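Local structure of thrombomodulin (Homo sapiens, 1DX5) at residues Ala33-Pro36 and Cys42-Phe45; Ala53-Asp56 and Ser62-Cys65; Gly68-Asp73 and Thr78-Cys83. The protein serves as an endothelial cell receptor and as the cofactor with which thrombin activates protein C, here represented by its EGF-like domains 4 to 6. All coordinates share one frame; numbering follows the deposited sequence.

Contact 1 (Ala33-Pro36 and Cys42-Phe45); sequences APIP and CQMF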
loop_
_atom_site.group_PDB
_atom_site.type_symbol
_atom_site.label_atom_id
_atom_site.label_comp_id
_atom_site.label_asym_id
_atom_site.label_seq_id
_atom_site.Cartn_x
_atom_site.Cartn_y
_atom_site.Cartn_z
ATOM N N ALA E 33 -24.276 -15.165 -8.661
ATOM C CA ALA E 33 -24.960 -15.184 -9.935
ATOM C C ALA E 33 -23.921 -15.522 -10.985
ATOM O O ALA E 33 -22.737 -15.284 -10.783
ATOM C CB ALA E 33 -25.636 -13.808 -10.224
ATOM N N PRO E 34 -24.353 -16.071 -12.131
ATOM C CA PRO E 34 -23.423 -16.435 -13.206
ATOM C C PRO E 34 -22.576 -15.253 -13.689
ATOM O O PRO E 34 -23.025 -14.116 -13.683
ATOM C CB PRO E 34 -24.361 -16.931 -14.311
ATOM C CG PRO E 34 -25.544 -17.501 -13.535
ATOM C CD PRO E 34 -25.739 -16.425 -12.485
ATOM N N ILE E 35 -21.323 -15.519 -14.044
ATOM C CA ILE E 35 -20.447 -14.475 -14.560
ATOM C C ILE E 35 -20.909 -14.252 -15.996
ATOM O O ILE E 35 -21.019 -15.198 -16.765
ATOM C CB ILE E 35 -18.965 -14.909 -14.542
ATOM C CG1 ILE E 35 -18.598 -15.395 -13.140
ATOM C CG2 ILE E 35 -18.071 -13.737 -14.945
ATOM C CD1 ILE E 35 -17.135 -15.726 -12.928
ATOM N N PRO E 36 -21.274 -13.007 -16.347
ATOM C CA PRO E 36 -21.738 -12.700 -17.704
ATOM C C PRO E 36 -20.870 -13.273 -18.830
ATOM O O PRO E 36 -21.389 -13.886 -19.758
ATOM C CB PRO E 36 -21.779 -11.171 -17.708
ATOM C CG PRO E 36 -22.170 -10.849 -16.275
ATOM C CD PRO E 36 -21.271 -11.796 -15.500
ATOM N N CYS E 42 -19.684 -18.890 -11.399
ATOM C CA CYS E 42 -20.340 -18.047 -10.414
ATOM C C CYS E 42 -19.438 -17.024 -9.724
ATOM O O CYS E 42 -18.249 -17.275 -9.480
ATOM C CB CYS E 42 -20.937 -18.930 -9.324
ATOM S SG CYS E 42 -22.099 -20.161 -9.956
ATOM N N GLN E 43 -20.033 -15.886 -9.379
ATOM C CA GLN E 43 -19.336 -14.829 -8.665
ATOM C C GLN E 43 -20.339 -14.175 -7.730
ATOM O O GLN E 43 -21.507 -14.004 -8.059
ATOM C CB GLN E 43 -18.714 -13.786 -9.613
ATOM C CG GLN E 43 -19.727 -13.022 -10.449
ATOM C CD GLN E 43 -19.048 -11.976 -11.454
ATOM O OE1 GLN E 43 -17.812 -11.951 -11.455
ATOM N NE2 GLN E 43 -19.812 -11.220 -12.232
ATOM N N MET E 44 -19.856 -13.826 -6.550
ATOM C CA MET E 44 -20.635 -13.190 -5.495
ATOM C C MET E 44 -21.212 -11.815 -5.867
ATOM O O MET E 44 -20.615 -11.064 -6.639
ATOM C CB MET E 44 -19.714 -13.019 -4.274
ATOM C CG MET E 44 -20.313 -12.270 -3.111
ATOM S SD MET E 44 -19.069 -11.716 -1.934
ATOM C CE MET E 44 -20.067 -10.663 -0.946
ATOM N N PHE E 45 -22.366 -11.496 -5.288
ATOM C CA PHE E 45 -22.988 -10.190 -5.470
ATOM C C PHE E 45 -23.467 -9.727 -4.098
ATOM O O PHE E 45 -23.529 -10.519 -3.161
ATOM C CB PHE E 45 -24.133 -10.213 -6.519
ATOM C CG PHE E 45 -25.416 -10.900 -6.060
ATOM C CD1 PHE E 45 -26.277 -10.286 -5.150
ATOM C CD2 PHE E 45 -25.782 -12.129 -6.585
ATOM C CE1 PHE E 45 -27.476 -10.885 -4.773
ATOM C CE2 PHE E 45 -26.982 -12.739 -6.216
ATOM C CZ PHE E 45 -27.831 -12.115 -5.307
HETATM O O HOH W 1 -22.550 -11.933 -11.853
#

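Contact 2 (Ala53-Asp56 and Ser62-Cys65); sequences ADCD and SCEC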
loop_
_atom_site.group_PDB
_atom_site.type_symbol
_atom_site.label_atom_id
_atom_site.label_comp_id
_atom_site.label_asym_id
_atom_site.label_seq_id
_atom_site.Cartn_x
_atom_site.Cartn_y
_atom_site.Cartn_z
ATOM N N ALA E 53 -17.834 -12.180 2.759
ATOM C CA ALA E 53 -16.958 -12.301 1.593
ATOM C C ALA E 53 -16.926 -13.722 1.053
ATOM O O ALA E 53 -17.227 -14.687 1.755
ATOM C CB ALA E 53 -15.534 -11.855 1.941
ATOM N N ASP E 54 -16.572 -13.841 -0.215
ATOM C CA ASP E 54 -16.473 -15.143 -0.830
ATOM C C ASP E 54 -15.046 -15.638 -0.579
ATOM O O ASP E 54 -14.125 -15.267 -1.309
ATOM C CB ASP E 54 -16.769 -15.024 -2.324
ATOM C CG ASP E 54 -16.555 -16.387 -3.092
ATOM O OD1 ASP E 54 -16.666 -17.451 -2.456
ATOM O OD2 ASP E 54 -16.275 -16.330 -4.299
ATOM N N CYS E 55 -14.864 -16.428 0.484
ATOM C CA CYS E 55 -13.539 -16.949 0.827
ATOM C C CYS E 55 -13.314 -18.408 0.439
ATOM O O CYS E 55 -14.210 -19.246 0.567
ATOM C CB CYS E 55 -13.269 -16.767 2.317
ATOM S SG CYS E 55 -13.583 -15.074 2.901
ATOM N N ASP E 56 -12.123 -18.699 -0.075
ATOM C CA ASP E 56 -11.776 -20.052 -0.485
ATOM C C ASP E 56 -11.217 -20.856 0.689
ATOM O O ASP E 56 -10.161 -20.539 1.214
ATOM C CB ASP E 56 -10.752 -19.984 -1.612
ATOM C CG ASP E 56 -10.406 -21.426 -2.238
ATOM O OD1 ASP E 56 -10.767 -22.467 -1.655
ATOM O OD2 ASP E 56 -9.761 -21.445 -3.296
ATOM N N SER E 62 -8.178 -16.200 1.909
ATOM C CA SER E 62 -8.186 -15.704 0.530
ATOM C C SER E 62 -9.653 -15.435 0.190
ATOM O O SER E 62 -10.432 -16.367 -0.083
ATOM C CB SER E 62 -7.582 -16.717 -0.442
ATOM O OG SER E 62 -7.661 -16.234 -1.779
ATOM N N CYS E 63 -10.025 -14.159 0.239
ATOM C CA CYS E 63 -11.393 -13.738 0.000
ATOM C C CYS E 63 -11.613 -12.806 -1.179
ATOM O O CYS E 63 -10.738 -12.023 -1.545
ATOM C CB CYS E 63 -11.939 -13.095 1.268
ATOM S SG CYS E 63 -11.782 -14.141 2.749
ATOM N N GLU E 64 -12.828 -12.869 -1.729
ATOM C CA GLU E 64 -13.248 -12.048 -2.868
ATOM C C GLU E 64 -14.463 -11.206 -2.481
ATOM O O GLU E 64 -15.270 -11.597 -1.646
ATOM C CB GLU E 64 -13.662 -12.927 -4.061
ATOM C CG GLU E 64 -12.675 -14.006 -4.472
ATOM C CD GLU E 64 -11.308 -13.424 -5.083
ATOM O OE1 GLU E 64 -11.342 -12.373 -5.768
ATOM O OE2 GLU E 64 -10.253 -14.055 -4.855
ATOM N N CYS E 65 -14.586 -10.045 -3.106
ATOM C CA CYS E 65 -15.711 -9.147 -2.876
ATOM C C CYS E 65 -16.137 -8.648 -4.227
ATOM O O CYS E 65 -15.305 -8.541 -5.126
ATOM C CB CYS E 65 -15.303 -7.922 -2.049
ATOM S SG CYS E 65 -15.057 -8.226 -0.289
#

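Contact 3 (Gly68-Asp73 and Thr78-Cys83); sequences GYILDD and TDIDEC. With CA (calcium ion), chain N.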
loop_
_atom_site.group_PDB
_atom_site.type_symbol
_atom_site.label_atom_id
_atom_site.label_comp_id
_atom_site.label_asym_id
_atom_site.label_seq_id
_atom_site.Cartn_x
_atom_site.Cartn_y
_atom_site.Cartn_z
ATOM N N GLY E 68 -17.100 -2.550 -6.109
ATOM C CA GLY E 68 -17.769 -1.559 -5.277
ATOM C C GLY E 68 -17.783 -1.906 -3.799
ATOM O O GLY E 68 -18.322 -1.155 -2.981
ATOM N N TYR E 69 -17.229 -3.068 -3.459
ATOM C CA TYR E 69 -17.161 -3.524 -2.072
ATOM C C TYR E 69 -15.707 -3.754 -1.694
ATOM O O TYR E 69 -14.875 -3.990 -2.551
ATOM C CB TYR E 69 -17.959 -4.823 -1.880
ATOM C CG TYR E 69 -19.449 -4.624 -1.846
ATOM C CD1 TYR E 69 -20.191 -4.554 -3.018
ATOM C CD2 TYR E 69 -20.118 -4.470 -0.631
ATOM C CE1 TYR E 69 -21.570 -4.334 -2.983
ATOM C CE2 TYR E 69 -21.490 -4.251 -0.582
ATOM C CZ TYR E 69 -22.203 -4.182 -1.761
ATOM O OH TYR E 69 -23.543 -3.951 -1.715
ATOM N N ILE E 70 -15.402 -3.670 -0.408
ATOM C CA ILE E 70 -14.045 -3.867 0.055
ATOM C C ILE E 70 -14.077 -4.727 1.318
ATOM O O ILE E 70 -15.005 -4.638 2.111
ATOM C CB ILE E 70 -13.327 -2.484 0.273
ATOM C CG1 ILE E 70 -11.863 -2.688 0.689
ATOM C CG2 ILE E 70 -14.086 -1.621 1.305
ATOM C CD1 ILE E 70 -11.070 -1.392 0.779
ATOM N N LEU E 71 -13.101 -5.618 1.452
ATOM C CA LEU E 71 -13.017 -6.514 2.604
ATOM C C LEU E 71 -12.896 -5.718 3.893
ATOM O O LEU E 71 -12.165 -4.726 3.957
ATOM C CB LEU E 71 -11.846 -7.486 2.443
ATOM C CG LEU E 71 -11.834 -8.730 3.336
ATOM C CD1 LEU E 71 -13.066 -9.558 3.027
ATOM C CD2 LEU E 71 -10.551 -9.556 3.098
ATOM N N ASP E 72 -13.621 -6.165 4.913
ATOM C CA ASP E 72 -13.671 -5.499 6.203
ATOM C C ASP E 72 -13.513 -6.570 7.275
ATOM O O ASP E 72 -13.367 -7.750 6.955
ATOM C CB ASP E 72 -15.051 -4.818 6.348
ATOM C CG ASP E 72 -15.072 -3.644 7.457
ATOM O OD1 ASP E 72 -14.064 -3.421 8.160
ATOM O OD2 ASP E 72 -16.102 -2.952 7.553
ATOM N N ASP E 73 -13.587 -6.153 8.541
ATOM C CA ASP E 73 -13.479 -7.062 9.677
ATOM C C ASP E 73 -14.471 -8.212 9.638
ATOM O O ASP E 73 -15.625 -8.031 9.264
ATOM C CB ASP E 73 -13.678 -6.303 10.986
ATOM C CG ASP E 73 -12.388 -5.479 11.407
ATOM O OD1 ASP E 73 -11.277 -5.937 11.091
ATOM O OD2 ASP E 73 -12.540 -4.419 12.034
ATOM N N THR E 78 -17.865 -4.859 2.589
ATOM C CA THR E 78 -18.672 -3.686 2.901
ATOM C C THR E 78 -18.661 -2.702 1.718
ATOM O O THR E 78 -17.682 -2.607 0.975
ATOM C CB THR E 78 -18.195 -3.018 4.219
ATOM O OG1 THR E 78 -19.074 -1.934 4.560
ATOM C CG2 THR E 78 -16.804 -2.475 4.064
ATOM N N ASP E 79 -19.771 -2.001 1.525
ATOM C CA ASP E 79 -19.899 -1.057 0.422
ATOM C C ASP E 79 -18.973 0.156 0.514
ATOM O O ASP E 79 -18.766 0.725 1.588
ATOM C CB ASP E 79 -21.352 -0.589 0.319
ATOM C CG ASP E 79 -21.577 0.501 -0.846
ATOM O OD1 ASP E 79 -21.281 0.213 -2.029
ATOM O OD2 ASP E 79 -22.037 1.607 -0.524
ATOM N N ILE E 80 -18.375 0.501 -0.620
ATOM C CA ILE E 80 -17.525 1.678 -0.713
ATOM C C ILE E 80 -18.474 2.855 -1.017
ATOM O O ILE E 80 -19.243 2.806 -1.973
ATOM C CB ILE E 80 -16.500 1.554 -1.859
ATOM C CG1 ILE E 80 -15.556 0.386 -1.595
ATOM C CG2 ILE E 80 -15.672 2.856 -1.972
ATOM C CD1 ILE E 80 -14.587 0.095 -2.744
ATOM N N ASP E 81 -18.469 3.869 -0.159
ATOM C CA ASP E 81 -19.317 5.036 -0.348
ATOM C C ASP E 81 -18.504 6.021 -1.193
ATOM O O ASP E 81 -17.747 6.833 -0.676
ATOM C CB ASP E 81 -19.704 5.611 1.023
ATOM C CG ASP E 81 -20.768 6.807 0.927
ATOM O OD1 ASP E 81 -20.938 7.374 -0.166
ATOM O OD2 ASP E 81 -21.380 7.138 1.967
ATOM N N GLU E 82 -18.627 5.889 -2.508
ATOM C CA GLU E 82 -17.890 6.721 -3.460
ATOM C C GLU E 82 -18.205 8.204 -3.342
ATOM O O GLU E 82 -17.355 9.054 -3.620
ATOM C CB GLU E 82 -18.163 6.257 -4.890
ATOM C CG GLU E 82 -17.589 4.897 -5.234
ATOM C CD GLU E 82 -18.639 3.691 -5.038
ATOM O OE1 GLU E 82 -19.660 3.884 -4.343
ATOM O OE2 GLU E 82 -18.392 2.593 -5.588
ATOM N N CYS E 83 -19.418 8.518 -2.902
ATOM C CA CYS E 83 -19.815 9.907 -2.763
ATOM C C CYS E 83 -19.102 10.536 -1.573
ATOM O O CYS E 83 -18.470 11.582 -1.713
ATOM C CB CYS E 83 -21.330 10.018 -2.634
ATOM S SG CYS E 83 -22.229 9.195 -3.979
HETATM CA CA CA N . -21.231 2.321 -3.179
HETATM O O HOH W 2 -19.852 0.763 -4.421
#

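Contact 1 (Ala33-Pro36 and Cys42-Phe45)
Q43 CG lies between its backbone N and carbonyl carbon (chi1 63°), and the extended chain beyond it is laid against I35. In I35, CG1 stands beside the backbone N (chi1 -53°) and turns to that chain, so that the two side chains cross at about a right angle, with I35 CG1 3.8 Å from Q43 CG. The branch methyl I35 CG2 lies against the amide end, and P36 CD packs 3.6 Å from Q43 NE2. From that same nitrogen, Q43 NE2 donates to a water O at 2.9 Å, and the water in turn donates to the carbonyl of P34; this bridge helps to fix the rotation of the amide across the hairpin.

Between the two segments the backbone bonds run between A33 and Q43, an antiparallel hydrogen-bonded pair: A33 N reaches Q43 O and Q43 N reaches A33 O, each at 3.1 Å. I35 adds a backbone bond to R41 nearer the turn. Next to the A33-Q43 pair, P34 faces C42 as a non-hydrogen-bonded pair, their CA atoms 4.5 Å apart. At the other end the ring of F45 turns its edge to A33, with CD2 4.0 Å from A33 CB and A33 N near the ring plane.

The two strands, 32-35 and 42-44, make a small two-stranded hairpin within EGF-like domain 4. The disulfide from C42 to C28 fastens it to the preceding part of the domain, while M44 reaches forward to C51 on strand 50-55.

Contact 2 (Ala53-Asp56 and Ser62-Cys65)
D54 O is held from the facing strand by E64 N, which donates to it at 2.8 Å, and receives the CA-H of C63 in a weaker contact. The E64 donor stands 42° out of the carbonyl plane, and the bond is bent, with 147° at the hydrogen. Its partner in this antiparallel hydrogen-bonded pair, D54 N to E64 O, is 3.0 Å long and lies in the carbonyl plane. A third bond, D56 N to S62 O at 2.9 Å, approaches nearly along the C=O axis and carries the pairing one step closer to the turn. S62 O likewise has this N-H bond supplemented by a weaker CA-H...O contact, from C55.

Between these bonds C55 and C63 form a non-hydrogen-bonded pair whose side chains are joined covalently, SG to SG at 2.0 Å with a chi3 of 104°. In both cysteines SG stands beside the backbone N and anti to the carbonyl carbon, which turns the two sulfurs to each other on one face of the hairpin. The methyl of A53 adds to the packing there, its CB 3.9 Å from C63 CB.

D54 and E64 occupy the other face, with D54 CB 4.1 Å from E64 CB. E64 bends at chi2 and carries its carboxylate away from D54; OE1 is hydrogen-bonded to a polar side chain of the chain of another protein. D56 instead uses OD1 to accept from the backbone N of N58 in the connecting turn.

The disulfides C46-C51, C55-C63 and C65-C77 give this fifth EGF-like domain a 1-2, 3-4, 5-6 pattern in place of the canonical 1-3, 2-4, 5-6. C55-C63 is the 3-4 bridge, and C65-C77 the 5-6 bridge that canonical EGF domains share.

Contact 3 (Gly68-Asp73 and Thr78-Cys83)
Backbone hydrogen bonds join I70 and T78 in both directions: I70 N donates to T78 O and T78 N to I70 O, each at 2.9 Å. A third, from I80 N to G68 O, also 2.9 Å long, extends the pairing beyond the non-hydrogen-bonded pair Y69 and D79.

Van der Waals packing covers both faces. I70 CG2 and I80 CG1 form the apolar pair, 3.8 Å apart, crossing at about a right angle, and the methyl T78 CG2 fits against the D72 carboxylate, 3.6 Å from OD2. Opposite I70, the Y69 ring lies along the backbone of T78 and D79, its CD2 3.3 Å from D79 N, while its hydroxyl bonds to the carbonyl of Q48.

Metal coordination begins at the end of the strand, with D79. With CG anti to its backbone N (chi1 178°), this residue offers both oxygens to the calcium ion, OD1 at 2.4 Å and OD2, more loosely, at 2.9 Å; the carboxylate also has a polar partner in G98. I80 O, E82 OE1 and a water also bind; N95, L96 and T99 complete the site.

Successive residues serve both strand pairing and metal binding: I80 donates its N to G68 and its carbonyl to calcium. Such coupling probably makes the angle between domains 5 and 6 sensitive to calcium, and the carboxylates of D79 and E82 probably offset much of the ion's charge.

Overall arrangement
The three contacts follow one another along the chain, from EGF-like domain 4 through domain 5 to the junction with domain 6. Contacts 1 and 2 have centres about 13 Å apart and meet through M44, whose SD lies 3.7 Å from D54 N. Contacts 2 and 3 belong to one four-stranded sheet, in which strands 50-55 and 76-79 are neighbours; their centres are about 14 Å apart, and L71 joins them, with its CD1 3.5 Å from A53 CB. Contacts 1 and 3 do not touch, their nearest atoms being about 6 Å apart. Contact 3 binds calcium, and it and contact 2 also touch the chain of another protein, which contact 1 does not.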